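Local structure of carbohydrate kinase (Agrobacterium tumefaciens, 2NWH) at residues F85-R90 / Y115-P120; A12-R17 / D65-V70. The protein probably transfers a phosphoryl group from ATP to a sugar or related small molecule, as a pfkB-family kinase of the ribokinase clan. All coordinates share one frame; numbering follows the deposited sequence. Where two conformers were deposited one is given.

Overall arrangement
Both contacts lie on the same side of the chain's centre, their own centres about 15 Å apart. Interaction 1 sits where the outermost strand of the large mixed sheet, 81-87, meets the loop before helix 120-123. Interaction 2 sets strand 13-20, from the separate four-stranded sheet, against helix 66-77, the helix that precedes strand 81-87. They meet directly: Tyr-115 OH, from 115-120, lies 2.9 Å from Ala-12 N, a probable hydrogen bond, while Arg-90 O and Asp-65 OD2 merely pack at 4.3 Å. Neither contact includes Asp-249 or Thr-251, the residues at the bound sodium ion.

Interaction 1: F85-R90 / Y115-P120; sequences FTFLDR and YKLFTP
The backbone oxygen of Leu-117 is gripped by two donors, Arg-122 NH1 and, through a weak bond, Thr-119 N, 2.9 Å from Leu-117 O. The second bond closes an inverse gamma turn centred on Phe-118, which sends the side chains of Leu-117 and Phe-118 to two different aromatic partners in 85-90. Leu-117 covers Phe-87: its CD1 methyl lies 3.8 Å from the centroid of the Phe-87 ring, only 9° off the ring normal, a CH-pi contact over the middle of one face. The two side chains run past each other in opposite directions, and Leu-117 CB reaches the far end of the ring, 3.9 Å from Phe-87 CZ. The Arg-90 and Leu-117 side chains meet from opposite directions, and Arg-90 NH1 ends 3.8 Å from Leu-117 CD1, which lies oblique to the guanidinium plane. Bent at chi2 and chi3, the arginine chain curves round to bring NH1 to the leucine methyls. The type I turn from Phe-87 to Arg-90, closed by Arg-90 N to Phe-87 O at 2.9 Å, places both residues around Leu-117. Beside this group, Phe-85 and Phe-118 form an edge-to-face pair, centroids 5.2 Å apart and planes at 63°. Phe-85 CD1 stands over the rim of the Phe-118 face, 3.9 Å from Phe-118 CE2. Phe-118 also packs on Ile-59 and Pro-61 of strand 55-63 and on Leu-123. The contact thus fastens the segment entering helix 120-123 against the outermost strand, 81-87, of the main sheet in this ribokinase-like fold. Without a hydrogen bond between the two segments, the join rests on dispersion between rings and methyl groups, and the polar bonds act within each segment or on its neighbours to hold the turns that present those surfaces.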
ATOM      1  N   PHE A  85      -1.642  -9.859  14.835  1.00 18.08           N
ATOM      2  CA  PHE A  85      -2.365  -9.517  16.080  1.00 17.30           C
ATOM      3  C   PHE A  85      -3.617 -10.400  16.108  1.00 16.70           C
ATOM      4  O   PHE A  85      -4.695 -10.003  15.677  1.00 16.51           O
ATOM      5  CB  PHE A  85      -2.704  -8.009  16.158  1.00 17.32           C
ATOM      6  CG  PHE A  85      -2.695  -7.444  17.586  1.00 19.13           C
ATOM      7  CD1 PHE A  85      -2.021  -6.256  17.870  1.00 19.11           C
ATOM      8  CD2 PHE A  85      -3.340  -8.121  18.628  1.00 20.84           C
ATOM      9  CE1 PHE A  85      -1.972  -5.719  19.178  1.00 20.56           C
ATOM     10  CE2 PHE A  85      -3.336  -7.593  19.937  1.00 20.49           C
ATOM     11  CZ  PHE A  85      -2.636  -6.396  20.225  1.00 21.21           C
ATOM     12  N   THR A  86      -3.457 -11.626  16.595  1.00 17.39           N
ATOM     13  CA  THR A  86      -4.495 -12.695  16.475  1.00 18.46           C
ATOM     14  C   THR A  86      -5.583 -12.587  17.517  1.00 18.35           C
ATOM     15  O   THR A  86      -5.279 -12.441  18.736  1.00 17.79           O
ATOM     16  CB  THR A  86      -3.839 -14.109  16.610  1.00 17.99           C
ATOM     17  OG1 THR A  86      -2.846 -14.241  15.585  1.00 19.71           O
ATOM     18  CG2 THR A  86      -4.849 -15.248  16.461  1.00 17.87           C
ATOM     19  N   PHE A  87      -6.845 -12.662  17.058  1.00 17.70           N
ATOM     20  CA  PHE A  87      -8.023 -12.734  17.942  1.00 18.86           C
ATOM     21  C   PHE A  87      -8.771 -14.001  17.620  1.00 18.13           C
ATOM     22  O   PHE A  87      -9.497 -14.075  16.629  1.00 17.88           O
ATOM     23  CB  PHE A  87      -8.936 -11.515  17.798  1.00 18.16           C
ATOM     24  CG  PHE A  87      -8.229 -10.248  18.088  1.00 19.79           C
ATOM     25  CD1 PHE A  87      -8.078  -9.818  19.409  1.00 21.13           C
ATOM     26  CD2 PHE A  87      -7.660  -9.514  17.048  1.00 19.01           C
ATOM     27  CE1 PHE A  87      -7.367  -8.630  19.719  1.00 23.36           C
ATOM     28  CE2 PHE A  87      -6.960  -8.293  17.329  1.00 18.55           C
ATOM     29  CZ  PHE A  87      -6.809  -7.882  18.667  1.00 21.89           C
ATOM     30  N   LEU A  88      -8.500 -15.024  18.426  1.00 18.34           N
ATOM     31  CA  LEU A  88      -8.845 -16.398  18.060  1.00 19.21           C
ATOM     32  C   LEU A  88     -10.342 -16.612  17.885  1.00 20.18           C
ATOM     33  O   LEU A  88     -10.768 -17.410  17.008  1.00 21.21           O
ATOM     34  CB  LEU A  88      -8.269 -17.377  19.093  1.00 19.47           C
ATOM     35  CG  LEU A  88      -6.758 -17.604  18.947  1.00 19.77           C
ATOM     36  CD1 LEU A  88      -6.316 -18.571  20.093  1.00 21.26           C
ATOM     37  CD2 LEU A  88      -6.416 -18.216  17.552  1.00 19.71           C
ATOM     38  N   ASP A  89     -11.135 -15.855  18.644  1.00 19.64           N
ATOM     39  CA  ASP A  89     -12.614 -15.869  18.537  1.00 21.04           C
ATOM     40  C   ASP A  89     -13.194 -15.162  17.294  1.00 21.35           C
ATOM     41  O   ASP A  89     -14.397 -15.233  17.034  1.00 21.52           O
ATOM     42  CB  ASP A  89     -13.241 -15.221  19.785  1.00 21.77           C
ATOM     43  CG  ASP A  89     -12.758 -13.794  20.028  1.00 24.98           C
ATOM     44  OD1 ASP A  89     -11.519 -13.573  20.064  1.00 27.10           O
ATOM     45  OD2 ASP A  89     -13.617 -12.879  20.206  1.00 28.26           O
ATOM     46  N   ARG A  90     -12.368 -14.461  16.526  1.00 20.76           N
ATOM     47  CA  ARG A  90     -12.901 -13.602  15.454  1.00 19.59           C
ATOM     48  C   ARG A  90     -12.519 -14.079  14.070  1.00 19.24           C
ATOM     49  O   ARG A  90     -11.680 -14.997  13.905  1.00 18.55           O
ATOM     50  CB  ARG A  90     -12.440 -12.151  15.619  1.00 19.64           C
ATOM     51  CG  ARG A  90     -12.842 -11.446  16.968  1.00 22.63           C
ATOM     52  CD  ARG A  90     -14.305 -10.955  16.955  1.00 23.21           C
ATOM     53  NE  ARG A  90     -14.576 -10.189  15.715  1.00 29.70           N
ATOM     54  CZ  ARG A  90     -14.636  -8.851  15.659  1.00 29.23           C
ATOM     55  NH1 ARG A  90     -14.508  -8.141  16.784  1.00 31.51           N
ATOM     56  NH2 ARG A  90     -14.861  -8.221  14.504  1.00 25.79           N
ATOM     57  N   TYR A 115     -10.218  -4.599  12.127  1.00 17.77           N
ATOM     58  CA  TYR A 115      -9.179  -3.533  12.292  1.00 19.04           C
ATOM     59  C   TYR A 115      -9.476  -2.578  13.448  1.00 19.01           C
ATOM     60  O   TYR A 115      -8.564  -1.972  14.014  1.00 17.64           O
ATOM     61  CB  TYR A 115      -8.976  -2.727  10.981  1.00 18.65           C
ATOM     62  CG  TYR A 115      -8.529  -3.600   9.811  1.00 20.83           C
ATOM     63  CD1 TYR A 115      -7.624  -4.631  10.022  1.00 22.93           C
ATOM     64  CD2 TYR A 115      -8.989  -3.374   8.520  1.00 22.90           C
ATOM     65  CE1 TYR A 115      -7.185  -5.458   8.982  1.00 24.56           C
ATOM     66  CE2 TYR A 115      -8.560  -4.206   7.449  1.00 23.46           C
ATOM     67  CZ  TYR A 115      -7.659  -5.250   7.719  1.00 22.26           C
ATOM     68  OH  TYR A 115      -7.169  -6.068   6.737  1.00 24.88           O
ATOM     69  N   LYS A 116     -10.753  -2.433  13.787  1.00 19.67           N
ATOM     70  CA  LYS A 116     -11.164  -1.580  14.924  1.00 19.81           C
ATOM     71  C   LYS A 116     -10.605  -2.069  16.247  1.00 19.73           C
ATOM     72  O   LYS A 116     -10.549  -1.286  17.191  1.00 19.07           O
ATOM     73  CB  LYS A 116     -12.695  -1.496  15.050  1.00 19.61           C
ATOM     74  CG  LYS A 116     -13.360  -1.067  13.736  1.00 24.63           C
ATOM     75  CD  LYS A 116     -14.841  -0.852  13.904  1.00 30.62           C
ATOM     76  CE  LYS A 116     -15.347  -0.050  12.740  1.00 33.86           C
ATOM     77  NZ  LYS A 116     -15.630  -0.970  11.620  1.00 40.28           N
ATOM     78  N   LEU A 117     -10.183  -3.337  16.310  1.00 18.79           N
ATOM     79  CA  LEU A 117      -9.572  -3.882  17.539  1.00 19.87           C
ATOM     80  C   LEU A 117      -8.134  -3.442  17.727  1.00 19.72           C
ATOM     81  O   LEU A 117      -7.577  -3.582  18.828  1.00 19.52           O
ATOM     82  CB  LEU A 117      -9.625  -5.410  17.553  1.00 19.94           C
ATOM     83  CG  LEU A 117     -11.027  -6.047  17.594  1.00 20.99           C
ATOM     84  CD1 LEU A 117     -10.898  -7.566  17.761  1.00 22.64           C
ATOM     85  CD2 LEU A 117     -11.948  -5.472  18.643  1.00 23.75           C
ATOM     86  N   PHE A 118      -7.526  -2.903  16.676  1.00 17.83           N
ATOM     87  CA  PHE A 118      -6.149  -2.445  16.796  1.00 18.87           C
ATOM     88  C   PHE A 118      -6.173  -1.013  17.363  1.00 18.90           C
ATOM     89  O   PHE A 118      -6.042  -0.030  16.646  1.00 19.92           O
ATOM     90  CB  PHE A 118      -5.416  -2.532  15.441  1.00 18.80           C
ATOM     91  CG  PHE A 118      -3.904  -2.651  15.571  1.00 19.77           C
ATOM     92  CD1 PHE A 118      -3.141  -3.119  14.490  1.00 19.56           C
ATOM     93  CD2 PHE A 118      -3.263  -2.387  16.805  1.00 19.54           C
ATOM     94  CE1 PHE A 118      -1.743  -3.220  14.586  1.00 20.89           C
ATOM     95  CE2 PHE A 118      -1.872  -2.494  16.924  1.00 20.30           C
ATOM     96  CZ  PHE A 118      -1.116  -2.912  15.818  1.00 17.04           C
ATOM     97  N   THR A 119      -6.369  -0.923  18.667  1.00 18.92           N
ATOM     98  CA  THR A 119      -6.593   0.358  19.337  1.00 18.71           C
ATOM     99  C   THR A 119      -5.254   0.947  19.816  1.00 18.85           C
ATOM    100  O   THR A 119      -4.215   0.261  19.784  1.00 18.56           O
ATOM    101  CB  THR A 119      -7.441   0.156  20.578  1.00 18.93           C
ATOM    102  OG1 THR A 119      -6.722  -0.740  21.412  1.00 19.83           O
ATOM    103  CG2 THR A 119      -8.849  -0.421  20.191  1.00 20.68           C
ATOM    104  N   PRO A 120      -5.244   2.250  20.194  1.00 20.59           N
ATOM    105  CA  PRO A 120      -3.960   2.790  20.716  1.00 20.54           C
ATOM    106  C   PRO A 120      -3.418   2.008  21.897  1.00 20.40           C
ATOM    107  O   PRO A 120      -2.214   1.790  21.992  1.00 20.77           O
ATOM    108  CB  PRO A 120      -4.321   4.217  21.110  1.00 21.23           C
ATOM    109  CG  PRO A 120      -5.405   4.582  20.148  1.00 20.78           C
ATOM    110  CD  PRO A 120      -6.276   3.307  20.132  1.00 20.40           C
TER

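Interaction 2: A12-R17 / D65-V70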
ATOM      1  N   ALA A  12      -4.452  -6.734   6.150  1.00 17.69           N
ATOM      2  CA  ALA A  12      -4.118  -7.945   5.473  1.00 17.75           C
ATOM      3  C   ALA A  12      -5.426  -8.710   5.516  1.00 19.66           C
ATOM      4  O   ALA A  12      -5.887  -9.091   6.570  1.00 20.61           O
ATOM      5  CB  ALA A  12      -2.968  -8.691   6.211  1.00 17.63           C
ATOM      6  N   HIS A  13      -6.074  -8.873   4.360  1.00 19.53           N
ATOM      7  CA  HIS A  13      -7.433  -9.469   4.338  1.00 19.13           C
ATOM      8  C   HIS A  13      -7.442 -10.607   3.306  1.00 17.96           C
ATOM      9  O   HIS A  13      -6.530 -10.724   2.492  1.00 16.40           O
ATOM     10  CB  HIS A  13      -8.541  -8.412   4.023  1.00 20.02           C
ATOM     11  CG  HIS A  13      -8.391  -7.657   2.716  1.00 19.25           C
ATOM     12  ND1 HIS A  13      -8.623  -8.210   1.473  1.00 26.81           N
ATOM     13  CD2 HIS A  13      -8.137  -6.351   2.487  1.00 18.88           C
ATOM     14  CE1 HIS A  13      -8.469  -7.291   0.532  1.00 22.77           C
ATOM     15  NE2 HIS A  13      -8.178  -6.149   1.123  1.00 25.20           N
ATOM     16  N   ILE A  14      -8.499 -11.413   3.356  1.00 18.09           N
ATOM     17  CA  ILE A  14      -8.765 -12.392   2.312  1.00 19.19           C
ATOM     18  C   ILE A  14      -9.611 -11.719   1.212  1.00 19.25           C
ATOM     19  O   ILE A  14     -10.588 -10.996   1.482  1.00 18.73           O
ATOM     20  CB  ILE A  14      -9.401 -13.689   2.898  1.00 20.15           C
ATOM     21  CG1 ILE A  14      -9.364 -14.869   1.921  1.00 20.72           C
ATOM     22  CG2 ILE A  14     -10.868 -13.448   3.381  1.00 19.27           C
ATOM     23  CD1 ILE A  14      -7.926 -15.419   1.684  1.00 23.49           C
ATOM     24  N   ASP A  15      -9.213 -11.969  -0.030  1.00 18.58           N
ATOM     25  CA  ASP A  15      -9.934 -11.467  -1.172  0.60 18.84           C
ATOM     26  C   ASP A  15     -10.533 -12.678  -1.871  1.00 19.06           C
ATOM     27  O   ASP A  15      -9.804 -13.521  -2.394  1.00 19.94           O
ATOM     28  CB  ASP A  15      -8.981 -10.713  -2.099  0.60 19.26           C
ATOM     29  CG  ASP A  15      -9.659 -10.162  -3.332  0.60 19.69           C
ATOM     30  OD1 ASP A  15     -10.406 -10.901  -4.031  0.60 18.72           O
ATOM     31  OD2 ASP A  15      -9.410  -8.984  -3.633  0.60 23.32           O
ATOM     32  N   ARG A  16     -11.861 -12.741  -1.873  1.00 17.46           N
ATOM     33  CA  ARG A  16     -12.587 -13.867  -2.454  1.00 18.67           C
ATOM     34  C   ARG A  16     -13.406 -13.349  -3.643  1.00 19.03           C
ATOM     35  O   ARG A  16     -14.229 -12.421  -3.507  1.00 18.46           O
ATOM     36  CB  ARG A  16     -13.499 -14.522  -1.376  1.00 18.89           C
ATOM     37  CG  ARG A  16     -12.681 -15.035  -0.137  1.00 20.23           C
ATOM     38  CD  ARG A  16     -13.516 -15.911   0.830  1.00 25.72           C
ATOM     39  NE  ARG A  16     -13.886 -17.161   0.170  1.00 27.02           N
ATOM     40  CZ  ARG A  16     -15.121 -17.462  -0.241  1.00 26.25           C
ATOM     41  NH1 ARG A  16     -16.122 -16.610  -0.043  1.00 25.24           N
ATOM     42  NH2 ARG A  16     -15.349 -18.609  -0.886  1.00 25.41           N
ATOM     43  N   ARG A  17     -13.196 -13.964  -4.792  1.00 19.76           N
ATOM     44  CA  ARG A  17     -13.828 -13.519  -6.014  1.00 19.39           C
ATOM     45  C   ARG A  17     -14.593 -14.701  -6.612  1.00 19.13           C
ATOM     46  O   ARG A  17     -14.012 -15.746  -6.909  1.00 17.25           O
ATOM     47  CB  ARG A  17     -12.735 -13.003  -6.946  1.00 21.50           C
ATOM     48  CG  ARG A  17     -13.173 -12.256  -8.212  1.00 25.46           C
ATOM     49  CD  ARG A  17     -11.900 -11.597  -8.817  1.00 33.65           C
ATOM     50  NE  ARG A  17     -12.174 -10.731  -9.968  1.00 39.96           N
ATOM     51  CZ  ARG A  17     -11.279  -9.924 -10.537  1.00 43.02           C
ATOM     52  NH1 ARG A  17     -10.027  -9.871 -10.082  1.00 44.95           N
ATOM     53  NH2 ARG A  17     -11.633  -9.183 -11.584  1.00 44.34           N
ATOM     54  N   ASP A  65      -8.937 -18.231  12.054  1.00 22.03           N
ATOM     55  CA  ASP A  65      -9.577 -19.038  11.004  1.00 21.47           C
ATOM     56  C   ASP A  65      -8.648 -19.499   9.895  1.00 21.23           C
ATOM     57  O   ASP A  65      -7.492 -19.056   9.768  1.00 21.40           O
ATOM     58  CB  ASP A  65     -10.780 -18.274  10.400  1.00 20.79           C
ATOM     59  CG  ASP A  65     -10.431 -16.813  10.014  1.00 20.43           C
ATOM     60  OD1 ASP A  65      -9.229 -16.464   9.938  1.00 19.53           O
ATOM     61  OD2 ASP A  65     -11.366 -16.019   9.766  1.00 21.62           O
ATOM     62  N   VAL A  66      -9.166 -20.384   9.048  1.00 22.31           N
ATOM     63  CA  VAL A  66      -8.407 -20.832   7.897  1.00 21.00           C
ATOM     64  C   VAL A  66      -8.125 -19.722   6.876  1.00 21.42           C
ATOM     65  O   VAL A  66      -7.106 -19.779   6.179  1.00 20.47           O
ATOM     66  CB  VAL A  66      -9.056 -22.075   7.201  1.00 22.61           C
ATOM     67  CG1 VAL A  66      -8.252 -22.486   5.968  1.00 23.17           C
ATOM     68  CG2 VAL A  66      -9.142 -23.249   8.170  1.00 21.87           C
ATOM     69  N   THR A  67      -9.022 -18.744   6.740  1.00 20.50           N
ATOM     70  CA  THR A  67      -8.731 -17.664   5.820  1.00 21.80           C
ATOM     71  C   THR A  67      -7.496 -16.896   6.293  1.00 20.21           C
ATOM     72  O   THR A  67      -6.708 -16.441   5.477  1.00 21.47           O
ATOM     73  CB  THR A  67      -9.920 -16.730   5.589  1.00 21.82           C
ATOM     74  OG1 THR A  67     -10.558 -16.496   6.841  1.00 24.99           O
ATOM     75  CG2 THR A  67     -10.922 -17.391   4.584  1.00 22.53           C
ATOM     76  N   GLY A  68      -7.325 -16.789   7.611  1.00 19.97           N
ATOM     77  CA  GLY A  68      -6.179 -16.076   8.204  1.00 19.78           C
ATOM     78  C   GLY A  68      -4.910 -16.837   7.882  1.00 20.46           C
ATOM     79  O   GLY A  68      -3.850 -16.232   7.641  1.00 19.91           O
ATOM     80  N   GLU A  69      -5.015 -18.167   7.876  1.00 20.63           N
ATOM     81  CA  GLU A  69      -3.873 -19.032   7.548  1.00 22.41           C
ATOM     82  C   GLU A  69      -3.489 -18.900   6.067  1.00 20.94           C
ATOM     83  O   GLU A  69      -2.304 -18.971   5.711  1.00 21.29           O
ATOM     84  CB  GLU A  69      -4.194 -20.493   7.925  1.00 22.50           C
ATOM     85  CG  GLU A  69      -4.079 -20.794   9.424  1.00 28.19           C
ATOM     86  CD  GLU A  69      -4.767 -22.091   9.845  1.00 35.39           C
ATOM     87  OE1 GLU A  69      -4.992 -22.971   8.967  1.00 34.69           O
ATOM     88  OE2 GLU A  69      -5.089 -22.225  11.056  1.00 36.17           O
ATOM     89  N   VAL A  70      -4.474 -18.666   5.204  1.00 20.32           N
ATOM     90  CA  VAL A  70      -4.219 -18.399   3.787  1.00 18.32           C
ATOM     91  C   VAL A  70      -3.372 -17.087   3.636  1.00 18.85           C
ATOM     92  O   VAL A  70      -2.417 -17.026   2.826  1.00 17.43           O
ATOM     93  CB  VAL A  70      -5.551 -18.283   3.020  1.00 20.32           C
ATOM     94  CG1 VAL A  70      -5.355 -17.664   1.660  1.00 18.22           C
ATOM     95  CG2 VAL A  70      -6.195 -19.678   2.857  1.00 20.05           C
TER
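Ile-14 lies across Thr-67 and Val-70, its side chain at about a right angle to both, and its two branches divide the work. With CG1 anti to the backbone N (chi1 -165°), the ethyl branch reaches across to the helix: CG1 meets Thr-67 CG2 at 4.0 Å, and a chi2 of 70° turns CD1 toward Val-70. There Ile-14 CD1 comes within 3.4 Å of Val-70 CG1, tighter than usual van der Waals contact. The other branch, CG2, remains over Thr-67, 4.1 Å from Thr-67 CB. Thr-67 sets its hydroxyl between its own backbone N and carbonyl carbon (chi1 42°), leaving the CG2 methyl beside the N to meet the isoleucine. Thr-67 and Val-70, three residues apart, present neighbouring turns of one helical face, and Ile-14 spans both. Its strand, 13-20, is an inner strand of the four-stranded sheet, between 32-39 and 94-99; in ribokinase-type kinases such a small sheet forms a lid beside the main domain. Here helix 66-77 packs against this sheet, the probable lid, through its first turns. The helix start is fixed by Asp-65 at the N-cap, whose OD1 accepts a weak bond from Gly-68 N at 3.0 Å and makes a further hydrogen bond with Thr-92 OG1, while OD2 forms a salt bridge with Arg-91. Asp-65 OD2 also lies near Thr-67 OG1, but the angle is too poor for a hydrogen bond. On the strand side, backbone hydrogen bonds with Pro-93 and Tyr-95 hold Ile-14 in the sheet, and its side chain also rests on Ser-94. The side chain of Thr-67, for its part, touches Arg-91 and Thr-92.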